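Local coordinates for glycoside hydrolase family protein (Novosphingobium sp. PP1Y, PDB 6Q2F) that hydrolyses alpha-L-rhamnosidic bonds, probably releasing terminal rhamnose from rhamnosylated compounds such as plant glycosides, at residues I765-L770 with L803-K808; V104-E109 with I480-D485; M650-F655 with P1119-D1124. One frame throughout, in Å; residues are numbered along the deposited sequence.

Contact 1. Residues I765-L770 with L803-K808; sequences INFNAL and LAALRK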
# COMPACT_ATOMS: atom_id res chain seq x y z
N ILE A 765 -5.12 -15.52 -0.21
CA ILE A 765 -4.16 -16.40 0.46
C ILE A 765 -2.92 -16.48 -0.42
O ILE A 765 -3.03 -16.58 -1.65
CB ILE A 765 -4.71 -17.82 0.74
CG1 ILE A 765 -5.18 -18.50 -0.55
CG2 ILE A 765 -5.86 -17.78 1.71
CD1 ILE A 765 -5.45 -20.01 -0.35
N ASN A 766 -1.75 -16.41 0.21
CA ASN A 766 -0.48 -16.56 -0.47
C ASN A 766 0.06 -17.96 -0.24
O ASN A 766 -0.61 -18.84 0.33
CB ASN A 766 0.49 -15.46 -0.01
CG ASN A 766 0.89 -15.60 1.46
OD1 ASN A 766 0.27 -16.36 2.21
ND2 ASN A 766 1.90 -14.84 1.87
N PHE A 767 1.29 -18.20 -0.69
CA PHE A 767 1.86 -19.54 -0.57
C PHE A 767 1.94 -19.97 0.89
O PHE A 767 1.57 -21.10 1.22
CB PHE A 767 3.24 -19.57 -1.25
CG PHE A 767 4.01 -20.86 -1.04
CD1 PHE A 767 3.89 -21.92 -1.93
CD2 PHE A 767 4.89 -20.97 0.03
CE1 PHE A 767 4.62 -23.10 -1.74
CE2 PHE A 767 5.64 -22.15 0.23
CZ PHE A 767 5.51 -23.21 -0.66
N ASN A 768 2.40 -19.09 1.78
CA ASN A 768 2.53 -19.47 3.19
C ASN A 768 1.18 -19.82 3.80
O ASN A 768 1.05 -20.81 4.51
CB ASN A 768 3.18 -18.35 4.02
CG ASN A 768 3.27 -18.75 5.51
OD1 ASN A 768 2.36 -18.46 6.31
ND2 ASN A 768 4.33 -19.46 5.86
N ALA A 769 0.17 -18.98 3.56
CA ALA A 769 -1.16 -19.28 4.08
C ALA A 769 -1.67 -20.60 3.50
O ALA A 769 -2.18 -21.44 4.24
CB ALA A 769 -2.12 -18.13 3.76
N LEU A 770 -1.52 -20.80 2.19
CA LEU A 770 -1.95 -22.06 1.58
C LEU A 770 -1.30 -23.26 2.27
O LEU A 770 -1.99 -24.23 2.61
CB LEU A 770 -1.63 -22.06 0.08
CG LEU A 770 -1.78 -23.42 -0.61
CD1 LEU A 770 -3.23 -23.92 -0.59
CD2 LEU A 770 -1.26 -23.38 -2.05
N LEU A 803 5.78 -27.18 -7.33
CA LEU A 803 5.41 -28.51 -6.85
C LEU A 803 4.99 -28.44 -5.39
O LEU A 803 4.01 -29.07 -4.98
CB LEU A 803 6.56 -29.50 -7.04
CG LEU A 803 6.26 -30.90 -6.48
CD1 LEU A 803 5.01 -31.49 -7.12
CD2 LEU A 803 7.44 -31.84 -6.68
N ALA A 804 5.72 -27.66 -4.58
CA ALA A 804 5.40 -27.51 -3.17
C ALA A 804 3.98 -26.99 -2.98
O ALA A 804 3.24 -27.47 -2.11
CB ALA A 804 6.40 -26.56 -2.50
N ALA A 805 3.57 -25.98 -3.76
CA ALA A 805 2.20 -25.50 -3.65
C ALA A 805 1.24 -26.56 -4.13
O ALA A 805 0.20 -26.80 -3.51
CB ALA A 805 2.01 -24.20 -4.45
N LEU A 806 1.56 -27.21 -5.26
CA LEU A 806 0.63 -28.18 -5.83
C LEU A 806 0.44 -29.36 -4.89
O LEU A 806 -0.68 -29.88 -4.74
CB LEU A 806 1.16 -28.64 -7.19
CG LEU A 806 0.29 -29.63 -7.96
CD1 LEU A 806 -1.07 -29.02 -8.25
CD2 LEU A 806 1.00 -29.98 -9.25
N ARG A 807 1.52 -29.79 -4.23
CA ARG A 807 1.44 -30.85 -3.24
C ARG A 807 0.44 -30.52 -2.15
O ARG A 807 -0.41 -31.34 -1.79
CB ARG A 807 2.81 -31.09 -2.62
CG ARG A 807 3.72 -32.00 -3.42
CD ARG A 807 5.16 -31.88 -2.89
NE ARG A 807 6.01 -32.95 -3.39
CZ ARG A 807 7.31 -33.03 -3.17
NH1 ARG A 807 7.91 -32.09 -2.45
NH2 ARG A 807 8.01 -34.05 -3.66
N LYS A 808 0.55 -29.31 -1.59
CA LYS A 808 -0.35 -28.93 -0.51
C LYS A 808 -1.77 -28.83 -1.01
O LYS A 808 -2.72 -29.25 -0.33
CB LYS A 808 0.10 -27.61 0.11
CG LYS A 808 -0.59 -27.36 1.44
CD LYS A 808 -0.06 -28.31 2.52
CE LYS A 808 -1.00 -28.34 3.73
NZ LYS A 808 -0.47 -29.13 4.88
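Phe767 and Leu770 of helix 767-773 lean on Ala805 of helix 803-814, so two helices that follow strands 762-765 and 788-794 of one mixed sheet in an alpha/beta domain pack side by side. Ile765 ends the first of these strands and keeps its backbone bonded to Tyr736 of the neighbouring parallel strand. Asn766 then turns the chain into the helix as its N-cap: Ala769 N donates to Asn766 OD1 over 2.9 Å, nearly straight at the hydrogen (167°) though the donor is tilted 32° from the amide carbonyl plane. Phe767 carries its ring toward helix 803-814 with CG anti to the backbone N (chi1 172°), and one side of the ring's rim lies along that helix. CZ meets Ala804 CB at 3.9 Å in the ring plane, while CE1 reaches Ala805 N at 3.7 Å, also at the edge. The same ring makes a cation-pi contact with Arg555, tying this pair to the long helix 543-575. One turn later, Leu770 lays its CD2 branch beside Ala805, 4.1 Å from Ala805 CB. Small alanine methyls thus let the aromatic edge and the leucine branch come close to the second backbone. At the end of the segment, Leu770 O faces the aliphatic part of Lys808, with CG 3.6 Å away, before that chain bends at chi2 and carries its amine off.

Contact 2. Residues V104-E109 with I480-D485; sequences VYMTPE and IGMYKD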
# COMPACT_ATOMS: atom_id res chain seq x y z
N VAL A 104 16.10 20.02 17.69
CA VAL A 104 16.82 19.13 16.79
C VAL A 104 16.74 17.70 17.31
O VAL A 104 17.03 17.43 18.48
CB VAL A 104 18.28 19.59 16.63
CG1 VAL A 104 19.08 18.59 15.78
CG2 VAL A 104 18.30 20.98 15.98
N TYR A 105 16.38 16.78 16.41
CA TYR A 105 16.18 15.37 16.72
C TYR A 105 17.27 14.80 17.62
O TYR A 105 18.46 14.87 17.30
CB TYR A 105 16.14 14.59 15.40
CG TYR A 105 15.91 13.11 15.56
CD1 TYR A 105 14.65 12.61 15.84
CD2 TYR A 105 16.94 12.20 15.39
CE1 TYR A 105 14.42 11.24 15.97
CE2 TYR A 105 16.71 10.81 15.49
CZ TYR A 105 15.46 10.37 15.79
OH TYR A 105 15.23 9.03 15.92
N MSE A 106 16.84 14.23 18.75
CA MSE A 106 17.67 13.55 19.75
C MSE A 106 18.62 14.44 20.56
O MSE A 106 19.44 13.91 21.29
CB MSE A 106 18.51 12.42 19.11
CG MSE A 106 17.67 11.15 18.79
SE MSE A 106 16.90 10.26 20.37
CE MSE A 106 15.41 9.30 19.50
N THR A 107 18.53 15.77 20.44
CA THR A 107 19.21 16.63 21.39
C THR A 107 18.45 16.64 22.72
O THR A 107 17.27 16.28 22.76
CB THR A 107 19.32 18.06 20.87
OG1 THR A 107 18.01 18.58 20.63
CG2 THR A 107 20.17 18.12 19.60
N PRO A 108 19.11 17.05 23.81
CA PRO A 108 18.41 17.08 25.11
C PRO A 108 17.02 17.71 25.08
O PRO A 108 16.07 17.09 25.56
CB PRO A 108 19.39 17.85 25.99
CG PRO A 108 20.74 17.33 25.49
CD PRO A 108 20.56 17.27 23.99
N GLU A 109 16.86 18.89 24.49
CA GLU A 109 15.55 19.53 24.50
C GLU A 109 14.54 18.75 23.67
O GLU A 109 13.37 18.65 24.05
CB GLU A 109 15.64 20.97 24.01
CG GLU A 109 14.38 21.80 24.36
CD GLU A 109 14.60 23.30 24.23
OE1 GLU A 109 13.59 24.05 24.27
OE2 GLU A 109 15.76 23.74 24.08
N ILE A 480 15.71 1.23 19.33
CA ILE A 480 14.83 1.20 20.49
C ILE A 480 15.57 1.72 21.73
O ILE A 480 14.99 2.45 22.54
CB ILE A 480 14.29 -0.22 20.68
CG1 ILE A 480 13.29 -0.51 19.55
CG2 ILE A 480 13.64 -0.39 22.06
CD1 ILE A 480 12.73 -1.93 19.54
N GLY A 481 16.86 1.39 21.85
CA GLY A 481 17.67 1.95 22.93
C GLY A 481 17.68 3.48 22.94
O GLY A 481 17.65 4.09 24.01
N MSE A 482 17.73 4.10 21.78
CA MSE A 482 17.69 5.55 21.72
C MSE A 482 16.39 6.10 22.30
O MSE A 482 16.41 7.11 23.00
CB MSE A 482 17.86 6.04 20.27
CG MSE A 482 19.27 5.85 19.70
SE MSE A 482 19.28 5.89 17.76
CE MSE A 482 17.95 7.31 17.47
N TYR A 483 15.27 5.42 22.02
CA TYR A 483 13.99 5.91 22.53
C TYR A 483 13.79 5.59 24.00
O TYR A 483 13.14 6.37 24.72
CB TYR A 483 12.83 5.37 21.68
CG TYR A 483 12.61 6.27 20.51
CD1 TYR A 483 11.77 7.38 20.61
CD2 TYR A 483 13.32 6.10 19.32
CE1 TYR A 483 11.60 8.24 19.55
CE2 TYR A 483 13.16 6.96 18.26
CZ TYR A 483 12.29 8.04 18.38
OH TYR A 483 12.12 8.91 17.33
N LYS A 484 14.35 4.48 24.48
CA LYS A 484 14.37 4.24 25.92
C LYS A 484 15.20 5.28 26.65
O LYS A 484 14.88 5.67 27.78
CB LYS A 484 14.91 2.83 26.21
CG LYS A 484 13.89 1.74 25.91
CD LYS A 484 14.55 0.42 25.67
CE LYS A 484 14.88 -0.33 26.95
NZ LYS A 484 14.90 -1.82 26.67
N ASP A 485 16.29 5.74 26.03
CA ASP A 485 17.03 6.83 26.64
C ASP A 485 16.23 8.13 26.58
O ASP A 485 16.14 8.86 27.57
CB ASP A 485 18.38 6.97 25.97
CG ASP A 485 19.05 8.28 26.30
OD1 ASP A 485 19.58 8.40 27.43
OD2 ASP A 485 19.04 9.18 25.44
O HOH W 1 12.52 8.53 14.97
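Met106 and Met482, both selenomethionines, push their methyl ends into the space between the two segments, where Met106 CE lies 3.8 Å from Met482 CE. Met106 sits in a type II turn from Val104 to Thr107, which thrusts its side chain toward helix 469-487. Its CG, anti to the carbonyl carbon (chi1 -75°), lies over one face of the Tyr105 ring, toward the rim; the bend at chi2 then directs SE and CE to Tyr483. There the methyl makes a CH-pi contact: Met106 CE is 3.6 Å from the centroid of the Tyr483 ring and 19° off the normal, while SE stands farther back above the same face. Met482 completes the interlock. Its chain bends at chi3 so that Met482 CE enters the angle between Met106 and Tyr105, 3.6 Å from Tyr105 OH. The two tyrosines cross at about a right angle, and Tyr483 OH comes to the edge of the Tyr105 ring, 3.5 Å from Tyr105 CE1. A water lies beside both hydroxyls, 2.9 Å from Tyr105 OH. Around this cluster, Trp110 packs edge-to-face on Tyr105 and Phe114 on Tyr483, both from helix 108-124. Across the turn, Val104 O accepts from Thr107 OG1 (2.6 Å) and Thr107 N, closing the loop that presents Met106. The result is a Met-aromatic cluster where the turn leading into helix 108-124 meets helix 469-487, two helices followed by adjacent parallel strands, 127-131 and 497-502, of a (beta/alpha)8 barrel.

Contact 3. Residues M650-F655 with P1119-D1124; sequences MAPWAF and PTYRAD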
# COMPACT_ATOMS: atom_id res chain seq x y z
N MSE A 650 -2.57 18.53 -2.48
CA MSE A 650 -2.90 19.82 -3.08
C MSE A 650 -4.38 20.17 -2.94
O MSE A 650 -5.04 20.57 -3.89
CB MSE A 650 -2.46 19.83 -4.54
CG MSE A 650 -0.95 19.78 -4.70
SE MSE A 650 -0.35 19.89 -6.54
CE MSE A 650 -0.75 18.10 -7.20
N ALA A 651 -4.89 20.01 -1.72
CA ALA A 651 -6.27 20.37 -1.38
C ALA A 651 -6.27 21.01 0.00
O ALA A 651 -6.78 20.45 0.97
CB ALA A 651 -7.19 19.15 -1.44
N PRO A 652 -5.70 22.22 0.12
CA PRO A 652 -5.46 22.83 1.44
C PRO A 652 -6.74 23.03 2.25
O PRO A 652 -7.63 23.79 1.86
CB PRO A 652 -4.81 24.17 1.09
CG PRO A 652 -4.42 24.06 -0.34
CD PRO A 652 -5.36 23.12 -0.99
N TRP A 653 -6.80 22.36 3.40
CA TRP A 653 -7.91 22.51 4.36
C TRP A 653 -9.28 22.39 3.69
O TRP A 653 -10.27 22.92 4.18
CB TRP A 653 -7.78 23.82 5.14
CG TRP A 653 -6.64 23.75 6.13
CD1 TRP A 653 -6.70 23.28 7.42
CD2 TRP A 653 -5.26 24.11 5.90
NE1 TRP A 653 -5.46 23.34 8.00
CE2 TRP A 653 -4.56 23.84 7.09
CE3 TRP A 653 -4.57 24.64 4.81
CZ2 TRP A 653 -3.19 24.07 7.22
CZ3 TRP A 653 -3.20 24.87 4.94
CH2 TRP A 653 -2.52 24.58 6.13
N ALA A 654 -9.35 21.63 2.59
CA ALA A 654 -10.58 21.53 1.82
C ALA A 654 -11.45 20.33 2.20
O ALA A 654 -12.10 19.72 1.34
CB ALA A 654 -10.25 21.52 0.33
N PHE A 655 -11.51 19.98 3.48
CA PHE A 655 -12.29 18.82 3.89
C PHE A 655 -12.99 19.06 5.21
O PHE A 655 -12.39 19.52 6.18
CB PHE A 655 -11.40 17.55 4.03
CG PHE A 655 -10.61 17.21 2.81
CD1 PHE A 655 -9.34 17.76 2.62
CD2 PHE A 655 -11.12 16.33 1.87
CE1 PHE A 655 -8.59 17.42 1.48
CE2 PHE A 655 -10.38 15.98 0.73
CZ PHE A 655 -9.11 16.52 0.54
N PRO A 1119 1.46 29.37 -0.02
CA PRO A 1119 0.13 29.87 -0.39
C PRO A 1119 -0.81 28.72 -0.75
O PRO A 1119 -0.39 27.67 -1.22
CB PRO A 1119 0.40 30.79 -1.58
CG PRO A 1119 1.73 30.34 -2.12
CD PRO A 1119 2.51 29.84 -0.94
N THR A 1120 -2.09 28.94 -0.48
CA THR A 1120 -3.09 27.89 -0.63
C THR A 1120 -4.07 28.17 -1.76
O THR A 1120 -4.27 27.33 -2.63
CB THR A 1120 -3.85 27.68 0.69
OG1 THR A 1120 -4.57 28.87 1.02
CG2 THR A 1120 -2.89 27.34 1.83
N TYR A 1121 -4.69 29.35 -1.77
CA TYR A 1121 -5.68 29.67 -2.77
C TYR A 1121 -5.38 31.01 -3.41
O TYR A 1121 -4.82 31.91 -2.78
CB TYR A 1121 -7.10 29.69 -2.18
CG TYR A 1121 -7.52 28.33 -1.70
CD1 TYR A 1121 -8.12 27.43 -2.56
CD2 TYR A 1121 -7.28 27.93 -0.38
CE1 TYR A 1121 -8.49 26.17 -2.12
CE2 TYR A 1121 -7.65 26.68 0.06
CZ TYR A 1121 -8.25 25.80 -0.82
OH TYR A 1121 -8.62 24.55 -0.39
N ARG A 1122 -5.76 31.13 -4.68
CA ARG A 1122 -5.78 32.40 -5.37
C ARG A 1122 -7.03 33.18 -4.97
O ARG A 1122 -8.04 32.61 -4.56
CB ARG A 1122 -5.76 32.19 -6.88
CG ARG A 1122 -4.71 31.22 -7.37
CD ARG A 1122 -5.22 30.44 -8.58
NE ARG A 1122 -5.91 31.31 -9.53
CZ ARG A 1122 -5.29 32.10 -10.40
NH1 ARG A 1122 -3.96 32.13 -10.45
NH2 ARG A 1122 -6.00 32.87 -11.22
N ALA A 1123 -6.95 34.51 -5.10
CA ALA A 1123 -8.12 35.33 -4.83
C ALA A 1123 -9.29 34.97 -5.74
O ALA A 1123 -10.44 35.26 -5.40
CB ALA A 1123 -7.77 36.81 -4.96
N ASP A 1124 -9.00 34.34 -6.89
CA ASP A 1124 -10.03 33.83 -7.78
C ASP A 1124 -10.93 32.81 -7.10
O ASP A 1124 -12.12 32.71 -7.43
CB ASP A 1124 -9.42 33.12 -8.99
CG ASP A 1124 -8.45 33.97 -9.74
OD1 ASP A 1124 -7.62 34.65 -9.11
OD2 ASP A 1124 -8.52 33.92 -10.99
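Tyr1121 OH donates to Pro652 O over 2.6 Å, the one hydrogen bond that joins the loop after strand 642-649 to the loop before strand 1131-1140. The carbonyl lies at the edge of the tyrosine ring, near its plane, whereas the hydroxyl sits 22° out of the carbonyl plane, at a C=O...O angle of 137°. CG of Tyr1121 is anti to its own carbonyl carbon (chi1 -65°), which carries the phenol across the proline. Its hydroxyl is also flanked by carbon: Pro652 CD lies 3.6 Å from Tyr1121 OH, and Ala654 CB 3.5 Å from the same OH. The accepting carbonyl belongs to a type II turn from Ala651 to Ala654, closed by Ala654 N bonding to Ala651 O; Pro652 and Trp653 occupy its two central positions. Next to the polar bond, the pyrrolidine of Pro652 and the side chain of Thr1120 slide past each other in opposite directions, with Pro652 CB 3.7 Å from Thr1120 CB. Thr1120 CG2 then continues to the edge of the Trp653 indole, 4.0 Å from Trp653 CZ3. Trp653 itself stacks on Tyr700 and meets Trp1098 edge-to-face, while Tyr1121 rests on Val1099, Leu1102 and Ile1103 of helix 1099-1105. The contact therefore links a loop of the rhamnosidase family region to one of the galactose-binding-like region. Its chemistry implies a joint without any charge pair across it: a single short phenol-to-carbonyl bond fixes the tyrosine's tip against the turn, and the proline, threonine and tryptophan carbons close up beside it.

Overall arrangement
All three contacts lie away from the chain's centre, contacts 1 and 2 partly buried and contact 3 at the surface. Contact 1 pairs helices of the sheet that includes strands 734-737 and 788-794; contact 2 sets a turn against a helix in the (beta/alpha)8 barrel. Contact 3 uses the loop that follows barrel strand 642-649 and joins it to the galactose-binding-like region. Chemistry follows place: contact 1 is aliphatic and aromatic, contact 2 adds methionine-aromatic packing and a water, and contact 3 has a direct hydrogen bond. Contacts 1 and 3 lie on opposite sides of the chain's centre, their own centres about 50 Å apart.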